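Local coordinates for nitrogenase molybdenum-iron protein alpha chain (Clostridium pasteurianum, PDB 4WES) that forms part of the molybdenum-iron component of nitrogenase, carrying the iron-molybdenum cofactor at which dinitrogen is reduced to ammonia, at residues R88-P93 against D221-D226; D328-K333 against G495-G500. One frame throughout, in Å; residues are numbered along the deposited sequence. Where two conformers were deposited one is given.

Interaction 1: residues R88-P93 against D221-D226; sequences RFKSKP and DAWEMD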
ATOM      1  N   ARG A  88     -23.870  11.666  -1.487  1.00  7.40           N
ATOM      2  CA  ARG A  88     -22.741  12.556  -1.597  1.00  7.56           C
ATOM      3  C   ARG A  88     -23.095  14.045  -1.673  1.00  7.48           C
ATOM      4  O   ARG A  88     -22.493  14.785  -2.457  1.00  8.12           O
ATOM      5  CB  ARG A  88     -21.896  12.132  -2.787  1.00  7.60           C
ATOM      6  CG  ARG A  88     -21.310  10.728  -2.653  1.00  7.44           C
ATOM      7  CD  ARG A  88     -20.599  10.286  -3.909  1.00  7.72           C
ATOM      8  NE  ARG A  88     -19.526  11.212  -4.239  1.00  7.79           N
ATOM      9  CZ  ARG A  88     -19.481  12.089  -5.248  1.00  7.94           C
ATOM     10  NH1 ARG A  88     -18.502  12.990  -5.298  1.00  8.57           N
ATOM     11  NH2 ARG A  88     -20.395  12.102  -6.198  1.00  8.63           N
ATOM     12  N   PHE A  89     -23.997  14.505  -0.801  1.00  7.52           N
ATOM     13  CA  PHE A  89     -24.175  15.945  -0.680  1.00  7.93           C
ATOM     14  C   PHE A  89     -22.905  16.544  -0.085  1.00  8.01           C
ATOM     15  O   PHE A  89     -22.419  16.112   0.951  1.00  9.21           O
ATOM     16  CB  PHE A  89     -25.406  16.301   0.167  1.00  8.46           C
ATOM     17  CG  PHE A  89     -25.591  15.530   1.453  1.00  7.81           C
ATOM     18  CD1 PHE A  89     -25.038  15.959   2.635  1.00  8.53           C
ATOM     19  CD2 PHE A  89     -26.359  14.396   1.453  1.00  8.16           C
ATOM     20  CE1 PHE A  89     -25.242  15.257   3.818  1.00 10.10           C
ATOM     21  CE2 PHE A  89     -26.598  13.703   2.603  1.00 10.00           C
ATOM     22  CZ  PHE A  89     -26.039  14.110   3.790  1.00  9.69           C
ATOM     23  N   LYS A  90     -22.357  17.560  -0.738  1.00  8.18           N
ATOM     24  CA  LYS A  90     -21.131  18.188  -0.251  0.53  8.94           C
ATOM     25  C   LYS A  90     -21.453  19.433   0.575  1.00  7.68           C
ATOM     26  O   LYS A  90     -22.387  20.175   0.268  1.00  8.53           O
ATOM     27  CB  LYS A  90     -20.175  18.512  -1.396  0.53  9.11           C
ATOM     28  CG  LYS A  90     -19.574  17.292  -2.100  0.53  8.97           C
ATOM     29  CD  LYS A  90     -18.469  17.715  -3.073  0.53  9.92           C
ATOM     30  CE  LYS A  90     -17.782  16.519  -3.707  0.53 11.14           C
ATOM     31  NZ  LYS A  90     -16.719  16.921  -4.629  0.53 12.88           N
ATOM     32  N   SER A  91     -20.658  19.642   1.608  1.00  8.25           N
ATOM     33  CA  SER A  91     -20.838  20.763   2.545  1.00  8.41           C
ATOM     34  C   SER A  91     -19.511  21.368   2.903  1.00  8.49           C
ATOM     35  O   SER A  91     -18.489  20.679   2.984  1.00  9.66           O
ATOM     36  CB  SER A  91     -21.502  20.294   3.842  1.00  9.53           C
ATOM     37  OG  SER A  91     -22.756  19.695   3.576  1.00 10.67           O
ATOM     38  N   LYS A  92     -19.519  22.674   3.162  1.00  9.67           N
ATOM     39  CA  LYS A  92     -18.349  23.316   3.698  1.00 10.41           C
ATOM     40  C   LYS A  92     -18.786  24.301   4.796  1.00  9.41           C
ATOM     41  O   LYS A  92     -19.923  24.769   4.789  1.00 10.78           O
ATOM     42  CB  LYS A  92     -17.548  24.000   2.620  1.00 12.84           C
ATOM     43  CG  LYS A  92     -18.262  25.069   1.932  1.00 13.63           C
ATOM     44  CD  LYS A  92     -17.511  25.554   0.647  1.00 16.46           C
ATOM     45  CE  LYS A  92     -18.317  26.592  -0.105  1.00 21.04           C
ATOM     46  NZ  LYS A  92     -18.566  27.798   0.742  1.00 32.84           N
ATOM     47  N   PRO A  93     -17.902  24.613   5.742  1.00  9.68           N
ATOM     48  CA  PRO A  93     -18.273  25.588   6.755  1.00 10.94           C
ATOM     49  C   PRO A  93     -18.698  26.914   6.118  1.00 10.69           C
ATOM     50  O   PRO A  93     -17.989  27.452   5.276  1.00 12.29           O
ATOM     51  CB  PRO A  93     -16.991  25.769   7.538  1.00 13.44           C
ATOM     52  CG  PRO A  93     -16.173  24.612   7.248  1.00 15.33           C
ATOM     53  CD  PRO A  93     -16.543  24.112   5.908  1.00 11.47           C
ATOM     54  N   ASP A 221     -22.562  19.681  -7.404  1.00  8.29           N
ATOM     55  CA  ASP A 221     -23.451  20.238  -8.431  1.00  8.82           C
ATOM     56  C   ASP A 221     -23.935  21.670  -8.107  1.00  8.94           C
ATOM     57  O   ASP A 221     -24.029  22.493  -9.016  1.00  9.79           O
ATOM     58  CB  ASP A 221     -24.697  19.364  -8.592  1.00  8.57           C
ATOM     59  CG  ASP A 221     -24.524  18.123  -9.420  1.00  8.73           C
ATOM     60  OD1 ASP A 221     -23.443  17.902 -10.025  1.00  8.82           O
ATOM     61  OD2 ASP A 221     -25.514  17.330  -9.418  1.00  8.59           O
ATOM     62  N   ALA A 222     -24.340  21.906  -6.864  1.00  8.59           N
ATOM     63  CA  ALA A 222     -24.939  23.195  -6.526  1.00  8.76           C
ATOM     64  C   ALA A 222     -23.907  24.308  -6.608  1.00  9.62           C
ATOM     65  O   ALA A 222     -24.192  25.422  -7.076  1.00 10.46           O
ATOM     66  CB  ALA A 222     -25.551  23.176  -5.152  1.00  9.63           C
ATOM     67  N   TRP A 223     -22.675  24.032  -6.157  1.00  9.01           N
ATOM     68  CA  TRP A 223     -21.631  25.037  -6.258  1.00  8.89           C
ATOM     69  C   TRP A 223     -21.361  25.416  -7.707  1.00  9.75           C
ATOM     70  O   TRP A 223     -21.058  26.578  -8.013  1.00 10.35           O
ATOM     71  CB  TRP A 223     -20.361  24.572  -5.559  1.00  9.26           C
ATOM     72  CG  TRP A 223     -20.519  24.427  -4.085  1.00  9.89           C
ATOM     73  CD1 TRP A 223     -21.288  25.218  -3.253  1.00 11.12           C
ATOM     74  CD2 TRP A 223     -19.894  23.462  -3.238  1.00  9.28           C
ATOM     75  NE1 TRP A 223     -21.150  24.817  -1.951  1.00 10.91           N
ATOM     76  CE2 TRP A 223     -20.306  23.743  -1.908  1.00  9.22           C
ATOM     77  CE3 TRP A 223     -19.001  22.403  -3.455  1.00 10.37           C
ATOM     78  CZ2 TRP A 223     -19.911  22.988  -0.844  1.00 10.83           C
ATOM     79  CZ3 TRP A 223     -18.607  21.635  -2.370  1.00 11.19           C
ATOM     80  CH2 TRP A 223     -19.052  21.954  -1.077  1.00 11.19           C
ATOM     81  N   GLU A 224     -21.474  24.453  -8.616  1.00  9.79           N
ATOM     82  CA  GLU A 224     -21.254  24.747 -10.030  1.00  9.86           C
ATOM     83  C   GLU A 224     -22.394  25.590 -10.612  1.00  9.94           C
ATOM     84  O   GLU A 224     -22.119  26.518 -11.385  1.00 12.29           O
ATOM     85  CB  GLU A 224     -21.024  23.431 -10.798  1.00 10.23           C
ATOM     86  CG  GLU A 224     -20.962  23.601 -12.306  1.00 10.89           C
ATOM     87  CD  GLU A 224     -19.891  24.515 -12.875  1.00 10.91           C
ATOM     88  OE1 GLU A 224     -20.005  24.821 -14.079  1.00 11.70           O
ATOM     89  OE2 GLU A 224     -18.949  24.894 -12.124  1.00 12.14           O
ATOM     90  N   MET A 225     -23.644  25.276 -10.292  1.00 10.18           N
ATOM     91  CA  MET A 225     -24.795  26.107 -10.659  0.51 11.01           C
ATOM     92  C   MET A 225     -24.579  27.526 -10.168  1.00 11.18           C
ATOM     93  O   MET A 225     -24.794  28.523 -10.877  1.00 12.44           O
ATOM     94  CB  MET A 225     -26.085  25.569 -10.000  0.51 10.72           C
ATOM     95  CG  MET A 225     -26.538  24.205 -10.509  0.51 11.97           C
ATOM     96  SD  MET A 225     -28.029  23.610  -9.665  0.51 17.82           S
ATOM     97  CE  MET A 225     -27.894  21.866 -10.006  0.51 16.87           C
ATOM     98  N   ASP A 226     -24.245  27.608  -8.871  1.00 10.53           N
ATOM     99  CA  ASP A 226     -24.124  28.921  -8.230  1.00 10.88           C
ATOM    100  C   ASP A 226     -23.049  29.737  -8.886  1.00 10.52           C
ATOM    101  O   ASP A 226     -23.169  30.964  -9.024  1.00 11.58           O
ATOM    102  CB  ASP A 226     -23.832  28.788  -6.725  1.00 11.08           C
ATOM    103  CG  ASP A 226     -24.987  28.193  -5.958  1.00 14.26           C
ATOM    104  OD1 ASP A 226     -26.068  27.962  -6.545  1.00 14.47           O
ATOM    105  OD2 ASP A 226     -24.787  27.977  -4.744  1.00 19.52           O
TER

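Interaction 2: residues D328-K333 against G495-G500; sequences DYFKEK and GVVNFG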
ATOM      1  N   ASP A 328     -17.457  18.497 -28.573  1.00 11.34           N
ATOM      2  CA  ASP A 328     -17.271  17.874 -29.911  1.00 11.79           C
ATOM      3  C   ASP A 328     -16.710  16.469 -29.776  1.00 12.32           C
ATOM      4  O   ASP A 328     -17.119  15.543 -30.491  1.00 13.04           O
ATOM      5  CB  ASP A 328     -16.329  18.714 -30.766  1.00 13.49           C
ATOM      6  CG  ASP A 328     -16.893  20.053 -31.193  1.00 16.23           C
ATOM      7  OD1 ASP A 328     -16.069  20.906 -31.609  1.00 19.07           O
ATOM      8  OD2 ASP A 328     -18.117  20.303 -31.060  1.00 16.91           O
ATOM      9  N   TYR A 329     -15.759  16.291 -28.867  1.00 11.29           N
ATOM     10  CA  TYR A 329     -15.142  14.997 -28.605  1.00 11.28           C
ATOM     11  C   TYR A 329     -16.161  14.005 -28.068  1.00 11.22           C
ATOM     12  O   TYR A 329     -16.187  12.859 -28.516  1.00 11.29           O
ATOM     13  CB  TYR A 329     -13.995  15.186 -27.621  1.00 12.80           C
ATOM     14  CG  TYR A 329     -13.280  13.934 -27.161  1.00 12.39           C
ATOM     15  CD1 TYR A 329     -12.402  13.288 -28.007  1.00 15.33           C
ATOM     16  CD2 TYR A 329     -13.412  13.463 -25.879  1.00 14.10           C
ATOM     17  CE1 TYR A 329     -11.711  12.182 -27.611  1.00 19.81           C
ATOM     18  CE2 TYR A 329     -12.720  12.328 -25.470  1.00 16.16           C
ATOM     19  CZ  TYR A 329     -11.864  11.701 -26.346  1.00 19.70           C
ATOM     20  OH  TYR A 329     -11.162  10.570 -25.968  1.00 26.34           O
ATOM     21  N   PHE A 330     -17.006  14.431 -27.134  1.00 10.74           N
ATOM     22  CA  PHE A 330     -18.001  13.507 -26.601  1.00 10.22           C
ATOM     23  C   PHE A 330     -18.901  12.997 -27.720  1.00 10.62           C
ATOM     24  O   PHE A 330     -19.228  11.792 -27.786  1.00 10.81           O
ATOM     25  CB  PHE A 330     -18.834  14.169 -25.518  1.00 10.60           C
ATOM     26  CG  PHE A 330     -18.028  14.732 -24.369  1.00  9.55           C
ATOM     27  CD1 PHE A 330     -16.839  14.181 -23.974  1.00  9.76           C
ATOM     28  CD2 PHE A 330     -18.479  15.891 -23.718  1.00  9.96           C
ATOM     29  CE1 PHE A 330     -16.112  14.736 -22.935  1.00 10.46           C
ATOM     30  CE2 PHE A 330     -17.761  16.452 -22.690  1.00  9.36           C
ATOM     31  CZ  PHE A 330     -16.577  15.877 -22.296  1.00  9.76           C
ATOM     32  N   LYS A 331     -19.375  13.913 -28.561  1.00 10.75           N
ATOM     33  CA  LYS A 331     -20.242  13.518 -29.672  1.00 11.25           C
ATOM     34  C   LYS A 331     -19.496  12.570 -30.634  1.00 11.06           C
ATOM     35  O   LYS A 331     -20.054  11.552 -31.070  1.00 12.50           O
ATOM     36  CB  LYS A 331     -20.808  14.736 -30.383  1.00 12.73           C
ATOM     37  CG  LYS A 331     -21.797  14.369 -31.483  1.00 15.86           C
ATOM     38  CD  LYS A 331     -22.545  15.567 -32.001  1.00 21.93           C
ATOM     39  CE  LYS A 331     -23.564  15.183 -33.057  1.00 33.78           C
ATOM     40  NZ  LYS A 331     -24.086  16.410 -33.700  1.00 57.42           N
ATOM     41  N   GLU A 332     -18.251  12.889 -30.971  1.00 11.28           N
ATOM     42  CA  GLU A 332     -17.466  12.025 -31.842  0.53 12.60           C
ATOM     43  C   GLU A 332     -17.383  10.599 -31.270  1.00 12.19           C
ATOM     44  O   GLU A 332     -17.515   9.608 -31.994  1.00 13.81           O
ATOM     45  CB  GLU A 332     -16.060  12.595 -32.064  0.53 14.19           C
ATOM     46  CG  GLU A 332     -15.255  11.829 -33.105  0.53 22.99           C
ATOM     47  CD  GLU A 332     -13.763  11.755 -32.818  0.53 45.48           C
ATOM     48  OE1 GLU A 332     -13.155  12.715 -32.283  0.53 48.32           O
ATOM     49  OE2 GLU A 332     -13.188  10.705 -33.160  0.53124.79           O
ATOM     50  N   LYS A 333     -17.118  10.515 -29.978  1.00 10.84           N
ATOM     51  CA  LYS A 333     -16.841   9.238 -29.352  0.50 11.09           C
ATOM     52  C   LYS A 333     -18.072   8.429 -28.984  1.00 11.05           C
ATOM     53  O   LYS A 333     -17.987   7.196 -28.805  1.00 11.76           O
ATOM     54  CB  LYS A 333     -15.973   9.456 -28.114  0.50 12.06           C
ATOM     55  CG  LYS A 333     -14.577   9.968 -28.425  0.50 13.79           C
ATOM     56  CD  LYS A 333     -13.753   8.985 -29.239  0.50 22.12           C
ATOM     57  CE  LYS A 333     -12.300   9.427 -29.317  0.50 28.21           C
ATOM     58  NZ  LYS A 333     -11.416   8.410 -29.964  0.50 49.91           N
ATOM     59  N   GLY A 495     -19.841  20.531 -15.335  1.00  9.39           N
ATOM     60  CA  GLY A 495     -20.375  19.193 -15.160  1.00  8.99           C
ATOM     61  C   GLY A 495     -20.518  18.405 -16.445  1.00  8.52           C
ATOM     62  O   GLY A 495     -20.320  17.191 -16.439  1.00  9.26           O
ATOM     63  N   VAL A 496     -20.900  19.058 -17.533  1.00  8.61           N
ATOM     64  CA  VAL A 496     -20.996  18.352 -18.807  1.00  9.28           C
ATOM     65  C   VAL A 496     -19.621  17.741 -19.143  1.00  8.68           C
ATOM     66  O   VAL A 496     -19.557  16.605 -19.616  1.00  9.16           O
ATOM     67  CB  VAL A 496     -21.476  19.278 -19.942  1.00  9.96           C
ATOM     68  CG1 VAL A 496     -21.611  18.504 -21.233  1.00 11.05           C
ATOM     69  CG2 VAL A 496     -22.790  19.952 -19.617  1.00 11.14           C
ATOM     70  N   VAL A 497     -18.565  18.528 -18.952  1.00  9.30           N
ATOM     71  CA  VAL A 497     -17.222  18.049 -19.262  1.00  9.28           C
ATOM     72  C   VAL A 497     -16.846  16.878 -18.353  1.00  9.05           C
ATOM     73  O   VAL A 497     -16.294  15.869 -18.821  1.00  9.19           O
ATOM     74  CB  VAL A 497     -16.236  19.210 -19.174  1.00 10.26           C
ATOM     75  CG1 VAL A 497     -14.798  18.726 -19.344  1.00 12.01           C
ATOM     76  CG2 VAL A 497     -16.592  20.300 -20.196  1.00 13.88           C
ATOM     77  N   ASN A 498     -17.110  17.000 -17.043  1.00  8.59           N
ATOM     78  CA  ASN A 498     -16.781  15.916 -16.130  1.00  8.80           C
ATOM     79  C   ASN A 498     -17.535  14.630 -16.526  1.00  8.34           C
ATOM     80  O   ASN A 498     -16.951  13.532 -16.571  1.00  9.36           O
ATOM     81  CB  ASN A 498     -17.085  16.313 -14.708  1.00  9.23           C
ATOM     82  CG  ASN A 498     -16.244  17.468 -14.221  1.00 10.27           C
ATOM     83  OD1 ASN A 498     -15.119  17.678 -14.693  1.00 12.49           O
ATOM     84  ND2 ASN A 498     -16.750  18.172 -13.215  1.00 10.38           N
ATOM     85  N   PHE A 499     -18.827  14.781 -16.764  1.00  8.30           N
ATOM     86  CA  PHE A 499     -19.675  13.648 -17.108  1.00  8.07           C
ATOM     87  C   PHE A 499     -19.223  13.028 -18.427  1.00  8.45           C
ATOM     88  O   PHE A 499     -19.096  11.799 -18.523  1.00  8.53           O
ATOM     89  CB  PHE A 499     -21.129  14.142 -17.242  1.00  8.44           C
ATOM     90  CG  PHE A 499     -22.092  13.073 -17.666  1.00  8.57           C
ATOM     91  CD1 PHE A 499     -22.446  12.880 -18.988  1.00  9.50           C
ATOM     92  CD2 PHE A 499     -22.699  12.251 -16.739  1.00 10.04           C
ATOM     93  CE1 PHE A 499     -23.323  11.871 -19.376  1.00 10.40           C
ATOM     94  CE2 PHE A 499     -23.588  11.262 -17.129  1.00 11.14           C
ATOM     95  CZ  PHE A 499     -23.886  11.086 -18.433  1.00 10.75           C
ATOM     96  N   GLY A 500     -18.984  13.845 -19.437  1.00  8.63           N
ATOM     97  CA  GLY A 500     -18.621  13.301 -20.731  1.00  8.44           C
ATOM     98  C   GLY A 500     -17.313  12.554 -20.730  1.00  8.02           C
ATOM     99  O   GLY A 500     -17.216  11.467 -21.314  1.00  8.63           O
TER

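Interaction 1: residues R88-P93 against D221-D226
W223, on the first turn of helix 221-232, carries the whole contact on the helix side, meeting K90, S91 and K92 of the facing loop. Before it, D221 turns to other parts of the chain, its carboxylate held by Y484 OH and the backbone N-H groups of Y490 and A491. The indole of W223 then reaches across to the loop, its CG anti to the carbonyl carbon (chi1 -66°). At the six-membered ring, W223 CZ3 lies 3.6 Å from K90 CB, and the lysine chain crosses the indole at about a right angle. W223 CH2 approaches the backbone, 3.9 Å from S91 N. The aliphatic part of K92 runs past the indole in the opposing direction, with K92 CE 3.8 Å from W223 NE1 and lying over one ring face, toward its rim. No hydrogen bond links the segments directly, but one carboxylate bridges indole and loop backbone: D243 OD2 accepts from W223 NE1 and D243 OD1 from K92 N. K90 NZ leads away to a salt bridge with D453 of the beta chain, whose E452 also packs on W223. Helix 221-232 bridges parallel strands 209-215 and 235-239 in a beta-alpha-beta crossover, with D221, A222 and M225 packing on E215.

Interaction 2: residues D328-K333 against G495-G500
One face of the F330 ring is laid over the backbone of G500, and F330 is the only residue of 328-333 to touch 495-500. G500 CA stands 3.5 Å from the F330 ring centroid and only 8° off the ring normal, a CH-pi contact over the centre of the face. Around the buried phenyl, H501 makes an edge-to-face contact and the F358 ring meets it with the planes at about 55°. The carbonyl carbon of the same glycine follows, with G500 C 3.3 Å from F330 CE1. Two helix carbonyls approach the ring obliquely: V496 O is 3.6 Å from F330 CE2, and V497 O is 3.5 Å from F330 CZ. V496 O also accepts the helical hydrogen bond from G500 N, within the same turn that receives the ring. Because G500 has no side chain, the phenyl can lie directly against the main chain. Helices 306-334 and 492-507 pack here in broadly the same direction, the two short segments crossing at 32° with their axes 10.5 Å apart. With CG anti to the carbonyl carbon (chi1 -57°), the F330 ring is turned toward helix 492-507. V497 adds a loose apolar touch through CG1, 4.5 Å from F330 CZ. V504 packs against the phenyl one turn beyond G500. L327 and I323 extend the interface along helix 306-334, touching V496 and V497 respectively.

In the fold
Interaction 1 closes along the chain before interaction 2 opens, and their centres lie 22 Å apart. Nearest atoms come within about 4 Å without touching. What connects them is the loop leading into helix 492-507 and its first turn, to which the N-terminal turn of helix 221-232 is hydrogen-bonded and from which 495-500 follows directly. Helix 221-232 belongs to the parallel sheet containing strands 209-215 and 235-239, whereas helix 306-334 leads toward strand 338-343 of the mixed sheet. Helix 492-507, late in the chain, thus touches parts belonging to both. Interaction 1 also borders the beta chain, and the K90 side chain is about 12 Å from the iron-molybdenum cofactor and from the homocitrate; interaction 2 lies within the alpha chain alone.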